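Local coordinates for Ro sixty-related protein, RSR (Deinococcus radiodurans, PDB 2NVO), which binds small RNAs that accumulate during recovery from ultraviolet irradiation and contributes to the bacterium's resistance to it, at residues Ala110-Asn115 with Asp144-Trp149; Ala121-Leu126 with Arg151-Gly156; Glu300-Pro305 with Val344-Glu349. One frame throughout, in Å; residues are numbered along the deposited sequence.

Contact 1. Residues Ala110-Asn115 with Asp144-Trp149; sequences AKTAPN and DALGGW
The flat groups of this contact are the peptide carbonyls of Gly147 and Gly148, and Lys111 reaches both with its ammonium end. Lys111 NZ donates to Gly148 O at 2.9 Å. The nitrogen stands 35° out of the plane of that carbonyl, and the C=O...N angle is 134°. A second, weak bond runs from Lys111 NZ to Gly147 O at 3.2 Å. Lys111 NZ also bonds to Thr153 OG1, so helix 151-163 shares the lysine with the loop. The site lies in the horseshoe-shaped TROVE domain, built of HEAT-like helical repeats. Here the end of helix 100-112 meets the loop between helices 133-143 and 151-163.

Carbon packing makes up the rest of the contact. Lys111 CB packs on Leu146 CB at 3.5 Å, and CD1 of the same leucine lies beside the first two side-chain carbons of the lysine. The lysine chain bends at chi2 (-67°) and again at chi3, which takes it past the leucine and along Gly147. Lys111 CE passes 3.7 Å from Gly147 CA. The leucine also touches Ala107 and Leu108 of helix 100-112. Thr112 turns its hydroxyl back to Leu108 O of its own helix. This leaves the methyl to face the loop. The Thr112 side chain crosses Leu146 at about a right angle, with Thr112 CG2 3.8 Å from Leu146 CB.

Contact 2. Residues Ala121-Leu126 with Arg151-Gly156; sequences AAWDAL and RLTRRG
The helical segments 121-126 and 151-156 run almost parallel, with axes 9.8 Å apart at closest approach and a crossing angle of -16°. Trp123 supplies nearly half of the buried surface. Its CG lies anti to the carbonyl carbon (chi1 -76°), and the indole extends from there across to the other helix.

One face of the indole is covered by that helix. Leu152 O sits 3.8 Å above the plane, over its centre. Thr153 CA lies over the same face, nearer the rim, and makes a CH-pi contact with the six-membered ring. The far end of the ring meets the threonine side chain: Trp123 CZ2 is 3.4 Å from Thr153 OG1, and CH2 lies near the methyl. Leu152 CB and CD1 pack by the pyrrole side of the indole.

Gly156 is the tight point. Its CA lies obliquely to the ring, 3.4 Å from Trp123 CE3. With no side chain here, the ring can come right up to the backbone. One water bridges the two backbones beside this point. It donates to Trp123 O at 2.8 Å and to Gly156 O at 2.7 Å. The tryptophan carbonyl also accepts the helical N-H of Leu126.

Leu126 touches the glycine only lightly and turns to Leu136 and Phe139 of helix 133-143. Helix 116-129 is thus packed against both of the next two helices in the chain, in the layered stacking of the HEAT-like repeats of the TROVE domain.

Contact 3. Residues Glu300-Pro305 with Val344-Glu349; sequences ERLTDP and VDALEE
Apolar packing joins Leu302 to Leu347 and Ala346. Leu302 CD1 meets Leu347 CD2 at 3.9 Å, and Leu302 CD2 touches the same methyl. These two leucines join by their branch ends. Leu302 CD1 lies farther from Ala346 CB, at 4.4 Å.

The methyl of Thr303 makes van der Waals contact with more polar neighbours, a backbone carbonyl and a carboxylate of helix 341-354. The first torsion (chi1 57°) places OG1 between the backbone N and the carbonyl carbon, and CG2 anti to the carbonyl carbon. Thr303 CG2 then lies 3.5 Å from Ala346 O and 4.0 Å from Ala346 CB. The extended chain of Glu349 crosses the threonine at about a right angle, with Glu349 CD 3.7 Å from Thr303 CG2.

Polar links are indirect. The Thr303 hydroxyl bonds back to Ile299 O in the helix before it. No direct hydrogen bond joins the two segments. Instead, a water donates to Thr303 O at 3.0 Å and to Glu349 OE2 at 3.2 Å. This bridge ties the residue just past the end of one helix to a carboxylate on helix 341-354.

The contact joins the C-terminal end of helix 292-302 to the side of helix 341-354 in the TROVE domain. Helix 271-283 packs against both partners: Leu271 meets Leu302, while Leu275 and Leu278 meet Leu347. Helix 315-326 adds Arg322 against Leu347.

Overall arrangement
All three contacts lie in the TROVE domain and join helices and loops, with no strand involved. Contacts 1 and 2 are neighbours, their centres 10 Å apart, and their segments alternate along the chain. Helices 100-112 and 116-129 follow each other, and residues 144-149 lead into helix 151-163. The two contacts touch through Lys111 and Thr153. Contact 3 comes later in the chain, after both have closed. Its centre is about 50 Å from that of contact 1 and 47 Å from that of contact 2, across the centre of the chain. The contacts thus hold helices together on opposite sides of the ring-shaped monomer. Segments 144-149 and 151-156 fall in the region probably used for RNA binding, as in relatives.

Contact 1. Residues Ala110-Asn115 with Asp144-Trp149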
loop_
_atom_site.group_PDB
_atom_site.type_symbol
_atom_site.label_atom_id
_atom_site.label_comp_id
_atom_site.label_asym_id
_atom_site.label_seq_id
_atom_site.Cartn_x
_atom_site.Cartn_y
_atom_site.Cartn_z
ATOM N N ALA A 110 -6.096 -24.025 6.832
ATOM C CA ALA A 110 -6.727 -24.255 8.123
ATOM C C ALA A 110 -8.046 -25.008 8.003
ATOM O O ALA A 110 -8.356 -25.855 8.842
ATOM C CB ALA A 110 -6.936 -22.933 8.865
ATOM N N LYS A 111 -8.813 -24.709 6.959
ATOM C CA LYS A 111 -10.166 -25.243 6.845
ATOM C C LYS A 111 -10.267 -26.491 5.979
ATOM O O LYS A 111 -11.147 -27.312 6.195
ATOM C CB LYS A 111 -11.138 -24.188 6.310
ATOM C CG LYS A 111 -11.282 -22.949 7.181
ATOM C CD LYS A 111 -11.945 -23.241 8.511
ATOM C CE LYS A 111 -13.365 -23.757 8.335
ATOM N NZ LYS A 111 -14.164 -23.658 9.592
ATOM N N THR A 112 -9.386 -26.634 4.996
ATOM C CA THR A 112 -9.560 -27.701 4.015
ATOM C C THR A 112 -8.327 -28.559 3.717
ATOM O O THR A 112 -8.379 -29.432 2.849
ATOM C CB THR A 112 -10.133 -27.163 2.684
ATOM O OG1 THR A 112 -9.108 -26.483 1.949
ATOM C CG2 THR A 112 -11.305 -26.223 2.942
ATOM N N ALA A 113 -7.224 -28.325 4.420
ATOM C CA ALA A 113 -6.056 -29.178 4.236
ATOM C C ALA A 113 -6.402 -30.599 4.684
ATOM O O ALA A 113 -7.019 -30.781 5.732
ATOM C CB ALA A 113 -4.867 -28.644 5.021
ATOM N N PRO A 114 -6.017 -31.606 3.883
ATOM C CA PRO A 114 -6.336 -33.013 4.176
ATOM C C PRO A 114 -5.861 -33.476 5.557
ATOM O O PRO A 114 -6.555 -34.251 6.214
ATOM C CB PRO A 114 -5.587 -33.777 3.081
ATOM C CG PRO A 114 -5.420 -32.794 1.971
ATOM C CD PRO A 114 -5.271 -31.455 2.621
ATOM N N ASN A 115 -4.702 -32.997 5.992
ATOM C CA ASN A 115 -4.121 -33.446 7.251
ATOM C C ASN A 115 -4.489 -32.577 8.454
ATOM O O ASN A 115 -4.690 -31.366 8.332
ATOM C CB ASN A 115 -2.604 -33.557 7.123
ATOM C CG ASN A 115 -2.184 -34.405 5.942
ATOM O OD1 ASN A 115 -1.018 -34.407 5.554
ATOM N ND2 ASN A 115 -3.134 -35.127 5.360
ATOM N N ASP A 144 -15.446 -18.872 6.396
ATOM C CA ASP A 144 -16.828 -19.286 6.602
ATOM C C ASP A 144 -17.415 -19.959 5.368
ATOM O O ASP A 144 -18.486 -20.556 5.430
ATOM C CB ASP A 144 -17.728 -18.161 7.159
ATOM C CG ASP A 144 -18.059 -17.067 6.133
ATOM O OD1 ASP A 144 -17.923 -17.287 4.908
ATOM O OD2 ASP A 144 -18.482 -15.974 6.578
ATOM N N ALA A 145 -16.689 -19.891 4.259
ATOM C CA ALA A 145 -17.115 -20.559 3.038
ATOM C C ALA A 145 -16.404 -21.889 2.846
ATOM O O ALA A 145 -16.425 -22.448 1.754
ATOM C CB ALA A 145 -16.875 -19.663 1.838
ATOM N N LEU A 146 -15.784 -22.403 3.906
ATOM C CA LEU A 146 -14.957 -23.597 3.783
ATOM C C LEU A 146 -15.274 -24.654 4.843
ATOM O O LEU A 146 -14.775 -25.780 4.770
ATOM C CB LEU A 146 -13.469 -23.233 3.860
ATOM C CG LEU A 146 -12.918 -22.113 2.974
ATOM C CD1 LEU A 146 -11.454 -21.859 3.300
ATOM C CD2 LEU A 146 -13.087 -22.433 1.509
ATOM N N GLY A 147 -16.090 -24.299 5.830
ATOM C CA GLY A 147 -16.421 -25.238 6.887
ATOM C C GLY A 147 -17.076 -24.590 8.089
ATOM O O GLY A 147 -17.080 -23.364 8.213
ATOM N N GLY A 148 -17.632 -25.421 8.971
ATOM C CA GLY A 148 -18.293 -24.955 10.179
ATOM C C GLY A 148 -17.375 -24.869 11.388
ATOM O O GLY A 148 -16.154 -24.975 11.269
ATOM N N TRP A 149 -17.963 -24.684 12.563
ATOM C CA TRP A 149 -17.178 -24.420 13.765
ATOM C C TRP A 149 -16.865 -25.691 14.562
ATOM O O TRP A 149 -17.410 -25.910 15.645
ATOM C CB TRP A 149 -17.878 -23.384 14.653
ATOM C CG TRP A 149 -17.759 -21.959 14.157
ATOM C CD1 TRP A 149 -18.430 -21.393 13.106
ATOM C CD2 TRP A 149 -16.917 -20.926 14.695
ATOM N NE1 TRP A 149 -18.056 -20.078 12.957
ATOM C CE2 TRP A 149 -17.131 -19.768 13.916
ATOM C CE3 TRP A 149 -16.013 -20.870 15.758
ATOM C CZ2 TRP A 149 -16.466 -18.566 14.173
ATOM C CZ3 TRP A 149 -15.354 -19.677 16.008
ATOM C CH2 TRP A 149 -15.585 -18.542 15.221
#

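Contact 2. Residues Ala121-Leu126 with Arg151-Gly156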
loop_
_atom_site.group_PDB
_atom_site.type_symbol
_atom_site.label_atom_id
_atom_site.label_comp_id
_atom_site.label_asym_id
_atom_site.label_seq_id
_atom_site.Cartn_x
_atom_site.Cartn_y
_atom_site.Cartn_z
ATOM N N ALA A 121 -1.588 -26.407 12.287
ATOM C CA ALA A 121 -0.468 -25.482 12.165
ATOM C C ALA A 121 -0.927 -24.140 11.584
ATOM O O ALA A 121 -0.454 -23.079 11.998
ATOM C CB ALA A 121 0.632 -26.093 11.310
ATOM N N ALA A 122 -1.853 -24.192 10.630
ATOM C CA ALA A 122 -2.441 -22.970 10.086
ATOM C C ALA A 122 -3.120 -22.177 11.199
ATOM O O ALA A 122 -2.834 -21.000 11.395
ATOM C CB ALA A 122 -3.415 -23.294 8.974
ATOM N N TRP A 123 -4.000 -22.834 11.948
ATOM C CA TRP A 123 -4.627 -22.195 13.100
ATOM C C TRP A 123 -3.618 -21.597 14.070
ATOM O O TRP A 123 -3.794 -20.466 14.522
ATOM C CB TRP A 123 -5.558 -23.162 13.824
ATOM C CG TRP A 123 -6.850 -23.379 13.106
ATOM C CD1 TRP A 123 -7.249 -24.510 12.447
ATOM C CD2 TRP A 123 -7.913 -22.432 12.957
ATOM N NE1 TRP A 123 -8.503 -24.327 11.910
ATOM C CE2 TRP A 123 -8.930 -23.058 12.208
ATOM C CE3 TRP A 123 -8.108 -21.119 13.395
ATOM C CZ2 TRP A 123 -10.123 -22.417 11.887
ATOM C CZ3 TRP A 123 -9.294 -20.485 13.075
ATOM C CH2 TRP A 123 -10.282 -21.132 12.328
ATOM N N ASP A 124 -2.557 -22.341 14.378
ATOM C CA ASP A 124 -1.543 -21.854 15.314
ATOM C C ASP A 124 -0.862 -20.574 14.819
ATOM O O ASP A 124 -0.382 -19.770 15.621
ATOM C CB ASP A 124 -0.482 -22.928 15.585
ATOM C CG ASP A 124 -0.976 -24.025 16.523
ATOM O OD1 ASP A 124 -1.979 -23.804 17.249
ATOM O OD2 ASP A 124 -0.352 -25.112 16.532
ATOM N N ALA A 125 -0.828 -20.388 13.502
ATOM C CA ALA A 125 -0.233 -19.189 12.911
ATOM C C ALA A 125 -1.208 -18.012 12.821
ATOM O O ALA A 125 -0.781 -16.875 12.635
ATOM C CB ALA A 125 0.338 -19.500 11.541
ATOM N N LEU A 126 -2.507 -18.272 12.962
ATOM C CA LEU A 126 -3.497 -17.202 12.830
ATOM C C LEU A 126 -3.193 -15.948 13.661
ATOM O O LEU A 126 -3.305 -14.830 13.161
ATOM C CB LEU A 126 -4.916 -17.706 13.118
ATOM C CG LEU A 126 -6.004 -16.678 12.800
ATOM C CD1 LEU A 126 -5.973 -16.295 11.311
ATOM C CD2 LEU A 126 -7.380 -17.185 13.179
ATOM N N ARG A 151 -13.995 -28.230 16.561
ATOM C CA ARG A 151 -13.111 -27.962 17.692
ATOM C C ARG A 151 -11.885 -27.134 17.312
ATOM O O ARG A 151 -11.494 -26.216 18.047
ATOM C CB ARG A 151 -12.679 -29.267 18.346
ATOM N N LEU A 152 -11.269 -27.470 16.183
ATOM C CA LEU A 152 -10.090 -26.743 15.726
ATOM C C LEU A 152 -10.421 -25.275 15.501
ATOM O O LEU A 152 -9.629 -24.396 15.837
ATOM C CB LEU A 152 -9.529 -27.338 14.437
ATOM C CG LEU A 152 -8.526 -28.479 14.583
ATOM C CD1 LEU A 152 -7.629 -28.516 13.366
ATOM C CD2 LEU A 152 -7.694 -28.317 15.857
ATOM N N THR A 153 -11.601 -25.023 14.935
ATOM C CA THR A 153 -12.034 -23.661 14.650
ATOM C C THR A 153 -12.316 -22.857 15.921
ATOM O O THR A 153 -11.797 -21.756 16.086
ATOM C CB THR A 153 -13.251 -23.635 13.707
ATOM O OG1 THR A 153 -12.890 -24.226 12.451
ATOM C CG2 THR A 153 -13.708 -22.193 13.469
ATOM N N ARG A 154 -13.135 -23.399 16.821
ATOM C CA ARG A 154 -13.404 -22.706 18.077
ATOM C C ARG A 154 -12.104 -22.365 18.791
ATOM O O ARG A 154 -11.847 -21.208 19.112
ATOM C CB ARG A 154 -14.306 -23.540 18.991
ATOM C CG ARG A 154 -15.758 -23.526 18.583
ATOM C CD ARG A 154 -16.556 -24.594 19.316
ATOM N NE ARG A 154 -16.156 -25.941 18.916
ATOM C CZ ARG A 154 -16.544 -27.053 19.535
ATOM N NH1 ARG A 154 -17.341 -26.980 20.596
ATOM N NH2 ARG A 154 -16.131 -28.237 19.096
ATOM N N ARG A 155 -11.283 -23.386 19.030
ATOM C CA ARG A 155 -9.993 -23.195 19.683
ATOM C C ARG A 155 -9.093 -22.211 18.932
ATOM O O ARG A 155 -8.542 -21.295 19.529
ATOM C CB ARG A 155 -9.268 -24.537 19.871
ATOM C CG ARG A 155 -9.738 -25.321 21.092
ATOM C CD ARG A 155 -9.791 -24.411 22.314
ATOM N NE ARG A 155 -8.643 -23.507 22.352
ATOM C CZ ARG A 155 -8.576 -22.406 23.096
ATOM N NH1 ARG A 155 -7.496 -21.636 23.055
ATOM N NH2 ARG A 155 -9.595 -22.068 23.875
ATOM N N GLY A 156 -8.956 -22.405 17.626
ATOM C CA GLY A 156 -8.106 -21.548 16.811
ATOM C C GLY A 156 -8.465 -20.074 16.866
ATOM O O GLY A 156 -7.593 -19.221 16.971
HETATM O O HOH W 1 -4.920 -19.743 16.940
#

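Contact 3. Residues Glu300-Pro305 with Val344-Glu349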
loop_
_atom_site.group_PDB
_atom_site.type_symbol
_atom_site.label_atom_id
_atom_site.label_comp_id
_atom_site.label_asym_id
_atom_site.label_seq_id
_atom_site.Cartn_x
_atom_site.Cartn_y
_atom_site.Cartn_z
ATOM N N GLU A 300 8.426 22.400 9.788
ATOM C CA GLU A 300 9.512 21.689 10.465
ATOM C C GLU A 300 9.289 20.175 10.523
ATOM O O GLU A 300 10.224 19.392 10.383
ATOM C CB GLU A 300 9.742 22.251 11.882
ATOM C CG GLU A 300 10.201 23.703 11.893
ATOM C CD GLU A 300 11.478 23.927 11.091
ATOM O OE1 GLU A 300 12.312 23.001 11.030
ATOM O OE2 GLU A 300 11.654 25.027 10.519
ATOM N N ARG A 301 8.058 19.755 10.744
ATOM C CA ARG A 301 7.778 18.326 10.749
ATOM C C ARG A 301 7.896 17.708 9.347
ATOM O O ARG A 301 8.393 16.604 9.196
ATOM C CB ARG A 301 6.394 18.064 11.337
ATOM C CG ARG A 301 6.236 18.637 12.736
ATOM C CD ARG A 301 4.813 18.522 13.206
ATOM N NE ARG A 301 4.388 17.128 13.174
ATOM C CZ ARG A 301 3.285 16.677 13.754
ATOM N NH1 ARG A 301 2.502 17.513 14.428
ATOM N NH2 ARG A 301 2.970 15.396 13.668
ATOM N N LEU A 302 7.435 18.441 8.337
ATOM C CA LEU A 302 7.392 17.941 6.965
ATOM C C LEU A 302 8.783 17.741 6.381
ATOM O O LEU A 302 8.978 16.924 5.479
ATOM C CB LEU A 302 6.614 18.919 6.080
ATOM C CG LEU A 302 5.113 18.981 6.344
ATOM C CD1 LEU A 302 4.462 20.016 5.441
ATOM C CD2 LEU A 302 4.527 17.593 6.133
ATOM N N THR A 303 9.748 18.505 6.884
ATOM C CA THR A 303 11.099 18.473 6.346
ATOM C C THR A 303 12.107 17.923 7.353
ATOM O O THR A 303 13.304 18.079 7.175
ATOM C CB THR A 303 11.571 19.867 5.912
ATOM O OG1 THR A 303 11.501 20.769 7.026
ATOM C CG2 THR A 303 10.709 20.404 4.765
ATOM N N ASP A 304 11.612 17.291 8.405
ATOM C CA ASP A 304 12.481 16.677 9.413
ATOM C C ASP A 304 13.067 15.377 8.858
ATOM O O ASP A 304 12.348 14.403 8.678
ATOM C CB ASP A 304 11.665 16.401 10.673
ATOM C CG ASP A 304 12.512 15.853 11.825
ATOM O OD1 ASP A 304 12.006 15.781 12.957
ATOM O OD2 ASP A 304 13.670 15.495 11.594
ATOM N N PRO A 305 14.379 15.363 8.576
ATOM C CA PRO A 305 14.995 14.188 7.951
ATOM C C PRO A 305 14.816 12.918 8.770
ATOM O O PRO A 305 14.579 11.849 8.208
ATOM C CB PRO A 305 16.474 14.578 7.863
ATOM C CG PRO A 305 16.454 16.064 7.792
ATOM C CD PRO A 305 15.336 16.476 8.707
ATOM N N VAL A 344 3.172 24.191 0.888
ATOM C CA VAL A 344 3.353 23.590 -0.433
ATOM C C VAL A 344 4.832 23.510 -0.771
ATOM O O VAL A 344 5.319 22.487 -1.247
ATOM C CB VAL A 344 2.626 24.395 -1.519
ATOM C CG1 VAL A 344 3.103 23.956 -2.903
ATOM C CG2 VAL A 344 1.127 24.220 -1.369
ATOM N N ASP A 345 5.549 24.595 -0.492
ATOM C CA ASP A 345 6.995 24.655 -0.706
ATOM C C ASP A 345 7.744 23.594 0.087
ATOM O O ASP A 345 8.694 22.996 -0.403
ATOM C CB ASP A 345 7.550 26.019 -0.289
ATOM C CG ASP A 345 7.415 27.073 -1.366
ATOM O OD1 ASP A 345 7.194 26.716 -2.545
ATOM O OD2 ASP A 345 7.542 28.270 -1.023
ATOM N N ALA A 346 7.352 23.401 1.339
ATOM C CA ALA A 346 8.060 22.462 2.204
ATOM C C ALA A 346 7.863 21.035 1.697
ATOM O O ALA A 346 8.722 20.159 1.863
ATOM C CB ALA A 346 7.555 22.583 3.611
ATOM N N LEU A 347 6.697 20.799 1.114
ATOM C CA LEU A 347 6.391 19.494 0.529
ATOM C C LEU A 347 7.280 19.200 -0.679
ATOM O O LEU A 347 7.624 18.045 -0.944
ATOM C CB LEU A 347 4.906 19.399 0.203
ATOM C CG LEU A 347 4.035 19.314 1.460
ATOM C CD1 LEU A 347 2.590 19.561 1.105
ATOM C CD2 LEU A 347 4.193 17.973 2.140
ATOM N N GLU A 348 7.678 20.243 -1.395
ATOM C CA GLU A 348 8.635 20.075 -2.481
ATOM C C GLU A 348 9.986 19.677 -1.928
ATOM O O GLU A 348 10.706 18.899 -2.547
ATOM C CB GLU A 348 8.736 21.336 -3.345
ATOM C CG GLU A 348 7.573 21.478 -4.310
ATOM C CD GLU A 348 7.450 22.866 -4.915
ATOM O OE1 GLU A 348 8.463 23.410 -5.397
ATOM O OE2 GLU A 348 6.323 23.410 -4.916
ATOM N N GLU A 349 10.322 20.194 -0.746
ATOM C CA GLU A 349 11.562 19.819 -0.090
ATOM C C GLU A 349 11.508 18.397 0.462
ATOM O O GLU A 349 12.482 17.662 0.366
ATOM C CB GLU A 349 11.921 20.812 1.038
ATOM C CG GLU A 349 13.274 20.514 1.677
ATOM C CD GLU A 349 13.648 21.479 2.806
ATOM O OE1 GLU A 349 13.094 22.592 2.850
ATOM O OE2 GLU A 349 14.505 21.115 3.641
HETATM O O HOH W 2 15.533 19.847 6.364
#